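Local coordinates for protein Lmaj004091aaa (Leishmania major, PDB 1XTP) that probably trimethylates or dimethylates the N-terminal amine of proteins that begin with an X-Pro-Lys motif, using S-adenosyl-L-methionine as methyl donor, at residues D160-Q165 / Q185-N190; S95-C100 / A117-L122. All coordinates share one frame; numbering follows the deposited sequence.

Interaction 1. Residues D160-Q165 / Q185-N190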
ATOM      1  N   ASP A 160      16.348  -3.397   2.267  1.00 20.71           N
ATOM      2  CA  ASP A 160      16.332  -2.866   3.624  1.00 21.17           C
ATOM      3  C   ASP A 160      15.005  -2.112   3.912  1.00 23.09           C
ATOM      4  O   ASP A 160      14.584  -1.989   5.073  1.00 21.99           O
ATOM      5  CB  ASP A 160      17.537  -1.955   3.846  1.00 21.26           C
ATOM      6  CG  ASP A 160      18.862  -2.700   3.777  1.00 23.37           C
ATOM      7  OD1 ASP A 160      18.939  -3.862   4.208  1.00 26.36           O
ATOM      8  OD2 ASP A 160      19.851  -2.106   3.324  1.00 29.38           O
ATOM      9  N   LEU A 161      14.334  -1.627   2.872  1.00 22.74           N
ATOM     10  CA  LEU A 161      12.980  -1.103   3.068  1.00 25.14           C
ATOM     11  C   LEU A 161      12.104  -1.417   1.881  1.00 25.08           C
ATOM     12  O   LEU A 161      12.555  -1.332   0.756  1.00 26.25           O
ATOM     13  CB  LEU A 161      13.002   0.398   3.327  1.00 27.16           C
ATOM     14  CG  LEU A 161      11.753   0.956   4.030  1.00 27.15           C
ATOM     15  CD1 LEU A 161      11.735   0.621   5.542  1.00 31.16           C
ATOM     16  CD2 LEU A 161      11.638   2.462   3.813  1.00 26.41           C
ATOM     17  N   ILE A 162      10.866  -1.826   2.152  1.00 25.98           N
ATOM     18  CA  ILE A 162       9.867  -2.063   1.116  1.00 25.76           C
ATOM     19  C   ILE A 162       8.643  -1.230   1.464  1.00 23.67           C
ATOM     20  O   ILE A 162       7.932  -1.504   2.429  1.00 22.84           O
ATOM     21  CB  ILE A 162       9.497  -3.557   0.984  1.00 24.74           C
ATOM     22  CG1 ILE A 162      10.738  -4.377   0.630  1.00 28.19           C
ATOM     23  CG2 ILE A 162       8.387  -3.751  -0.072  1.00 28.22           C
ATOM     24  CD1 ILE A 162      10.501  -5.860   0.561  1.00 29.01           C
ATOM     25  N   VAL A 163       8.428  -0.201   0.659  1.00 24.18           N
ATOM     26  CA  VAL A 163       7.385   0.776   0.873  1.00 24.98           C
ATOM     27  C   VAL A 163       6.073   0.384   0.164  1.00 24.26           C
ATOM     28  O   VAL A 163       6.060   0.172  -1.027  1.00 22.95           O
ATOM     29  CB  VAL A 163       7.867   2.162   0.364  1.00 22.30           C
ATOM     30  CG1 VAL A 163       6.774   3.194   0.525  1.00 26.41           C
ATOM     31  CG2 VAL A 163       9.109   2.565   1.137  1.00 23.80           C
ATOM     32  N   ILE A 164       4.981   0.282   0.918  1.00 25.05           N
ATOM     33  CA  ILE A 164       3.663   0.024   0.356  1.00 22.21           C
ATOM     34  C   ILE A 164       2.718   1.090   0.924  1.00 21.09           C
ATOM     35  O   ILE A 164       2.166   0.950   2.016  1.00 24.60           O
ATOM     36  CB  ILE A 164       3.161  -1.413   0.689  1.00 24.20           C
ATOM     37  CG1 ILE A 164       4.242  -2.477   0.416  1.00 22.62           C
ATOM     38  CG2 ILE A 164       1.885  -1.745  -0.114  1.00 26.37           C
ATOM     39  CD1 ILE A 164       3.840  -3.893   0.825  1.00 22.45           C
ATOM     40  N   GLN A 165       2.546   2.173   0.185  1.00 23.55           N
ATOM     41  CA  GLN A 165       1.763   3.303   0.653  1.00 26.12           C
ATOM     42  C   GLN A 165       0.680   3.639  -0.331  1.00 26.15           C
ATOM     43  O   GLN A 165       0.967   3.847  -1.513  1.00 26.57           O
ATOM     44  CB  GLN A 165       2.644   4.534   0.859  1.00 26.32           C
ATOM     45  CG  GLN A 165       1.818   5.800   1.148  1.00 29.12           C
ATOM     46  CD  GLN A 165       2.590   6.895   1.882  1.00 27.41           C
ATOM     47  OE1 GLN A 165       3.781   6.751   2.175  1.00 25.63           O
ATOM     48  NE2 GLN A 165       1.895   8.003   2.190  1.00 24.07           N
ATOM     49  N   GLN A 185      10.294 -12.298   2.320  1.00 22.84           N
ATOM     50  CA  GLN A 185      11.451 -13.052   1.842  1.00 25.62           C
ATOM     51  C   GLN A 185      12.427 -12.190   1.028  1.00 25.24           C
ATOM     52  O   GLN A 185      13.620 -12.501   0.942  1.00 26.74           O
ATOM     53  CB  GLN A 185      11.010 -14.294   1.052  1.00 28.13           C
ATOM     54  CG  GLN A 185      10.267 -14.014  -0.239  1.00 31.73           C
ATOM     55  CD  GLN A 185      11.191 -13.727  -1.411  1.00 34.60           C
ATOM     56  OE1 GLN A 185      12.211 -14.402  -1.592  1.00 33.27           O
ATOM     57  NE2 GLN A 185      10.830 -12.733  -2.219  1.00 21.60           N
ATOM     58  N   ALA A 186      11.917 -11.100   0.458  1.00 23.19           N
ATOM     59  CA  ALA A 186      12.735 -10.124  -0.248  1.00 21.00           C
ATOM     60  C   ALA A 186      13.499  -9.185   0.690  1.00 23.66           C
ATOM     61  O   ALA A 186      14.367  -8.438   0.233  1.00 23.71           O
ATOM     62  CB  ALA A 186      11.872  -9.320  -1.189  1.00 20.55           C
ATOM     63  N   LEU A 187      13.198  -9.201   1.992  1.00 22.80           N
ATOM     64  CA  LEU A 187      13.927  -8.337   2.926  1.00 23.43           C
ATOM     65  C   LEU A 187      15.257  -8.915   3.319  1.00 21.37           C
ATOM     66  O   LEU A 187      15.404 -10.125   3.403  1.00 19.30           O
ATOM     67  CB  LEU A 187      13.135  -8.104   4.196  1.00 23.73           C
ATOM     68  CG  LEU A 187      11.799  -7.368   4.060  1.00 23.78           C
ATOM     69  CD1 LEU A 187      11.145  -7.360   5.439  1.00 27.86           C
ATOM     70  CD2 LEU A 187      11.935  -5.946   3.504  1.00 24.77           C
ATOM     71  N   THR A 188      16.209  -8.031   3.575  1.00 25.58           N
ATOM     72  CA  THR A 188      17.450  -8.399   4.285  1.00 29.51           C
ATOM     73  C   THR A 188      17.176  -8.568   5.790  1.00 27.40           C
ATOM     74  O   THR A 188      16.109  -8.195   6.278  1.00 25.21           O
ATOM     75  CB  THR A 188      18.561  -7.331   4.099  1.00 28.94           C
ATOM     76  OG1 THR A 188      18.227  -6.159   4.854  1.00 27.77           O
ATOM     77  CG2 THR A 188      18.730  -6.992   2.621  1.00 29.45           C
ATOM     78  N   PRO A 189      18.143  -9.127   6.536  1.00 27.13           N
ATOM     79  CA  PRO A 189      17.930  -9.225   7.988  1.00 25.70           C
ATOM     80  C   PRO A 189      17.647  -7.889   8.707  1.00 25.54           C
ATOM     81  O   PRO A 189      16.983  -7.884   9.741  1.00 24.45           O
ATOM     82  CB  PRO A 189      19.234  -9.879   8.491  1.00 26.51           C
ATOM     83  CG  PRO A 189      19.756 -10.628   7.269  1.00 25.64           C
ATOM     84  CD  PRO A 189      19.433  -9.712   6.127  1.00 27.57           C
ATOM     85  N   ASN A 190      18.137  -6.774   8.163  1.00 24.24           N
ATOM     86  CA  ASN A 190      17.853  -5.453   8.717  1.00 23.18           C
ATOM     87  C   ASN A 190      16.745  -4.731   7.950  1.00 23.14           C
ATOM     88  O   ASN A 190      16.649  -3.501   7.962  1.00 21.18           O
ATOM     89  CB  ASN A 190      19.130  -4.616   8.715  1.00 24.12           C
ATOM     90  CG  ASN A 190      20.232  -5.253   9.519  1.00 24.09           C
ATOM     91  OD1 ASN A 190      19.968  -6.078  10.397  1.00 29.07           O
ATOM     92  ND2 ASN A 190      21.481  -4.896   9.214  1.00 22.72           N
TER

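Interaction 2. Residues S95-C100 / A117-L122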
ATOM      1  N   SER A  95      20.731   0.396   2.571  1.00 28.80           N
ATOM      2  CA  SER A  95      21.263   0.169   1.217  1.00 30.28           C
ATOM      3  C   SER A  95      20.217   0.245   0.139  1.00 27.36           C
ATOM      4  O   SER A  95      20.226   1.188  -0.657  1.00 31.20           O
ATOM      5  CB  SER A  95      21.990  -1.159   1.104  1.00 25.02           C
ATOM      6  OG  SER A  95      23.096  -1.118   1.951  1.00 42.31           O
ATOM      7  N   ARG A  96      19.333  -0.740   0.097  1.00 23.62           N
ATOM      8  CA  ARG A  96      18.380  -0.830  -0.991  1.00 27.49           C
ATOM      9  C   ARG A  96      16.909  -0.721  -0.549  1.00 27.95           C
ATOM     10  O   ARG A  96      16.468  -1.393   0.391  1.00 25.54           O
ATOM     11  CB  ARG A  96      18.619  -2.119  -1.773  1.00 29.73           C
ATOM     12  CG  ARG A  96      18.193  -1.993  -3.222  1.00 31.34           C
ATOM     13  CD  ARG A  96      18.532  -3.183  -4.048  1.00 32.14           C
ATOM     14  NE  ARG A  96      18.248  -2.867  -5.442  1.00 32.11           N
ATOM     15  CZ  ARG A  96      19.144  -2.438  -6.331  1.00 37.96           C
ATOM     16  NH1 ARG A  96      20.443  -2.326  -6.028  1.00 36.12           N
ATOM     17  NH2 ARG A  96      18.736  -2.148  -7.563  1.00 36.90           N
ATOM     18  N   ALA A  97      16.156   0.124  -1.250  1.00 27.60           N
ATOM     19  CA  ALA A  97      14.719   0.275  -1.031  1.00 25.96           C
ATOM     20  C   ALA A  97      13.920  -0.083  -2.290  1.00 25.73           C
ATOM     21  O   ALA A  97      14.460  -0.100  -3.386  1.00 24.58           O
ATOM     22  CB  ALA A  97      14.390   1.696  -0.601  1.00 26.49           C
ATOM     23  N   LEU A  98      12.631  -0.365  -2.087  1.00 24.22           N
ATOM     24  CA  LEU A  98      11.665  -0.642  -3.150  1.00 25.59           C
ATOM     25  C   LEU A  98      10.378   0.130  -2.850  1.00 25.57           C
ATOM     26  O   LEU A  98       9.793   0.008  -1.762  1.00 26.15           O
ATOM     27  CB  LEU A  98      11.356  -2.142  -3.246  1.00 22.93           C
ATOM     28  CG  LEU A  98      10.248  -2.584  -4.215  1.00 24.26           C
ATOM     29  CD1 LEU A  98      10.551  -2.264  -5.674  1.00 21.84           C
ATOM     30  CD2 LEU A  98       9.954  -4.095  -4.057  1.00 27.15           C
ATOM     31  N   ASP A  99       9.947   0.903  -3.841  1.00 23.80           N
ATOM     32  CA  ASP A  99       8.755   1.739  -3.763  1.00 24.20           C
ATOM     33  C   ASP A  99       7.668   1.067  -4.603  1.00 24.74           C
ATOM     34  O   ASP A  99       7.720   1.101  -5.836  1.00 21.73           O
ATOM     35  CB  ASP A  99       9.130   3.107  -4.307  1.00 25.61           C
ATOM     36  CG  ASP A  99       8.083   4.139  -4.078  1.00 28.93           C
ATOM     37  OD1 ASP A  99       7.058   3.821  -3.424  1.00 36.35           O
ATOM     38  OD2 ASP A  99       8.312   5.279  -4.559  1.00 24.40           O
ATOM     39  N   CYS A 100       6.733   0.395  -3.918  1.00 25.00           N
ATOM     40  CA  CYS A 100       5.667  -0.396  -4.540  1.00 24.60           C
ATOM     41  C   CYS A 100       4.435   0.464  -4.792  1.00 21.59           C
ATOM     42  O   CYS A 100       4.029   1.238  -3.934  1.00 21.82           O
ATOM     43  CB  CYS A 100       5.223  -1.536  -3.624  1.00 25.57           C
ATOM     44  SG  CYS A 100       6.437  -2.748  -3.237  1.00 29.08           S
ATOM     45  N   ALA A 117      20.895   4.061  -0.407  1.00 25.03           N
ATOM     46  CA  ALA A 117      21.875   4.093  -1.465  1.00 25.33           C
ATOM     47  C   ALA A 117      21.245   3.890  -2.851  1.00 23.71           C
ATOM     48  O   ALA A 117      21.588   4.585  -3.792  1.00 22.87           O
ATOM     49  CB  ALA A 117      22.967   3.034  -1.206  1.00 25.17           C
ATOM     50  N   THR A 118      20.320   2.944  -2.965  1.00 25.20           N
ATOM     51  CA  THR A 118      19.621   2.687  -4.224  1.00 24.01           C
ATOM     52  C   THR A 118      18.158   2.405  -3.936  1.00 23.68           C
ATOM     53  O   THR A 118      17.844   1.708  -2.982  1.00 22.12           O
ATOM     54  CB  THR A 118      20.210   1.472  -4.929  1.00 25.86           C
ATOM     55  OG1 THR A 118      21.634   1.599  -4.973  1.00 27.90           O
ATOM     56  CG2 THR A 118      19.643   1.325  -6.354  1.00 29.24           C
ATOM     57  N   THR A 119      17.267   2.964  -4.748  1.00 24.60           N
ATOM     58  CA  THR A 119      15.843   2.685  -4.653  1.00 23.51           C
ATOM     59  C   THR A 119      15.299   2.161  -5.992  1.00 22.49           C
ATOM     60  O   THR A 119      15.517   2.784  -7.014  1.00 20.64           O
ATOM     61  CB  THR A 119      15.082   3.954  -4.240  1.00 23.68           C
ATOM     62  OG1 THR A 119      15.592   4.421  -2.988  1.00 28.46           O
ATOM     63  CG2 THR A 119      13.588   3.685  -4.091  1.00 22.39           C
ATOM     64  N   ASP A 120      14.609   1.015  -5.961  1.00 20.87           N
ATOM     65  CA  ASP A 120      13.878   0.487  -7.112  1.00 22.74           C
ATOM     66  C   ASP A 120      12.401   0.888  -7.029  1.00 24.56           C
ATOM     67  O   ASP A 120      11.885   1.129  -5.943  1.00 25.64           O
ATOM     68  CB  ASP A 120      13.929  -1.032  -7.127  1.00 19.49           C
ATOM     69  CG  ASP A 120      15.302  -1.573  -7.300  1.00 22.25           C
ATOM     70  OD1 ASP A 120      16.192  -0.872  -7.823  1.00 22.80           O
ATOM     71  OD2 ASP A 120      15.483  -2.756  -6.950  1.00 25.13           O
ATOM     72  N   LEU A 121      11.728   0.916  -8.177  1.00 27.63           N
ATOM     73  CA  LEU A 121      10.317   1.342  -8.292  1.00 26.22           C
ATOM     74  C   LEU A 121       9.480   0.237  -8.932  1.00 26.99           C
ATOM     75  O   LEU A 121       9.932  -0.395  -9.884  1.00 23.65           O
ATOM     76  CB  LEU A 121      10.210   2.573  -9.185  1.00 26.81           C
ATOM     77  CG  LEU A 121      10.491   3.917  -8.519  1.00 33.34           C
ATOM     78  CD1 LEU A 121      11.972   4.157  -8.410  1.00 32.86           C
ATOM     79  CD2 LEU A 121       9.810   5.049  -9.296  1.00 33.33           C
ATOM     80  N   LEU A 122       8.276   0.010  -8.403  1.00 25.59           N
ATOM     81  CA  LEU A 122       7.358  -0.982  -8.932  1.00 25.01           C
ATOM     82  C   LEU A 122       6.019  -0.279  -9.188  1.00 24.05           C
ATOM     83  O   LEU A 122       5.417   0.213  -8.261  1.00 25.35           O
ATOM     84  CB  LEU A 122       7.190  -2.126  -7.923  1.00 25.76           C
ATOM     85  CG  LEU A 122       6.219  -3.271  -8.296  1.00 29.55           C
ATOM     86  CD1 LEU A 122       6.582  -4.538  -7.566  1.00 35.55           C
ATOM     87  CD2 LEU A 122       4.766  -2.920  -8.001  1.00 36.50           C
TER

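Interaction 1. Residues D160-Q165 / Q185-N190
D160 and T188 meet through oxygen atoms at one end of this contact, while I162 packs on L187 and A186 at the other. Strand 159-165, helix 173-186 and strand 191-198 form a beta-alpha-beta crossover of the Rossmann-like methyltransferase fold, and the contact sits where the chain leaves the helix and runs past I162 and D160 towards the second strand. T188 donates its hydroxyl proton to the carboxylate, with OG1 2.5 Å from D160 OD1, so short that the exact length is doubtful. A chi1 of 72° tucks T188 OG1 in over its own backbone, flanked by N and C; the methyl CG2 also lies against the carboxylate, 3.5 Å from D160 OD1. The two side chains run obliquely to one another. The second carboxylate oxygen, OD2, accepts a bond from the backbone N of S95, so the two oxygens serve different parts of the chain. N190 N reaches back to T188 OG1 in a weak bond of 3.4 Å.

Further along the strand, I162 CD1 lies a tight 3.3 Å from L187 CD2. I162 CG1 stands beside the backbone N and opposite the carbonyl carbon (chi1 -60°), and CD1 continues extended (chi2 176°), which brings it to that methyl. A186 CB touches I162 CD1 more loosely, at 4.1 Å, and C183 of the helix adds to this apolar cover. The carboxylate, shared between a hydroxyl and an amide, would tie the polar end of the turn to the sheet, whereas the L187 methyl, just past the helix, packs on I162 CD1 with A186 CB alongside.

Interaction 2. Residues S95-C100 / A117-L122
Strands 96-100 and 118-122 are the two parallel strands of a beta-alpha-beta unit in the Rossmann-like methyltransferase fold, joined by helix 106-115. Their axes approach to 4.5 Å at 22°, and R96 to C100 pair in order with T118 to L122. A97 and D99 turn both N and O to strand 118-122, whereas R96, L98 and C100 bond to strand 159-165 on the other side: A97 N donates to T118 O at 2.9 Å, and A97 O accepts from D120 N at 2.8 Å; D99 repeats the pattern with D120 O and L122 N.

On the face bearing R96, L98 and C100, the guanidinium grips D120 side-on. R96 NE lies 3.2 Å from D120 OD2, which sits in the guanidinium plane, although NE itself stands above the carboxylate plane. R96 NH2 meets the syn lone pair of D120 OD1 at 2.9 Å, but OD1 is tilted out of the guanidinium plane and the bond is bent (131°). T118 CG2 lies over one guanidinium face, offset toward the rim. L98 CD1 packs on L122 CB at 4.0 Å.

Y159 OH and K143 N also bond to D120, at OD2 and OD1 respectively. Thus shared, the carboxylate is fixed in rotation and probably kept ionised, linking this strand pair to the strands flanking it.

In the fold
From the N terminus, interaction 2 closes first: strand 96-100 leads through helix 106-115 to strand 118-123 beside it. The chain then runs through helix 126-135 and the edge strand 141-146 before strand 159-165 opens interaction 1, which closes after helix 173-186. The contacts are in series, neither nested nor crossed, with centres about 9 Å apart. They meet because strands 159-165 and 96-100 are neighbours in the seven-stranded sheet: D160 N lies 2.7 Å from R96 O, a probable hydrogen bond, and I162 CG2 packs on C100 SG. At the C-terminal strand ends, Q165 O is hydrogen-bonded to N of the bound S-adenosyl-L-homoselenocysteine, and the L122 side chain comes within about 4 Å of it.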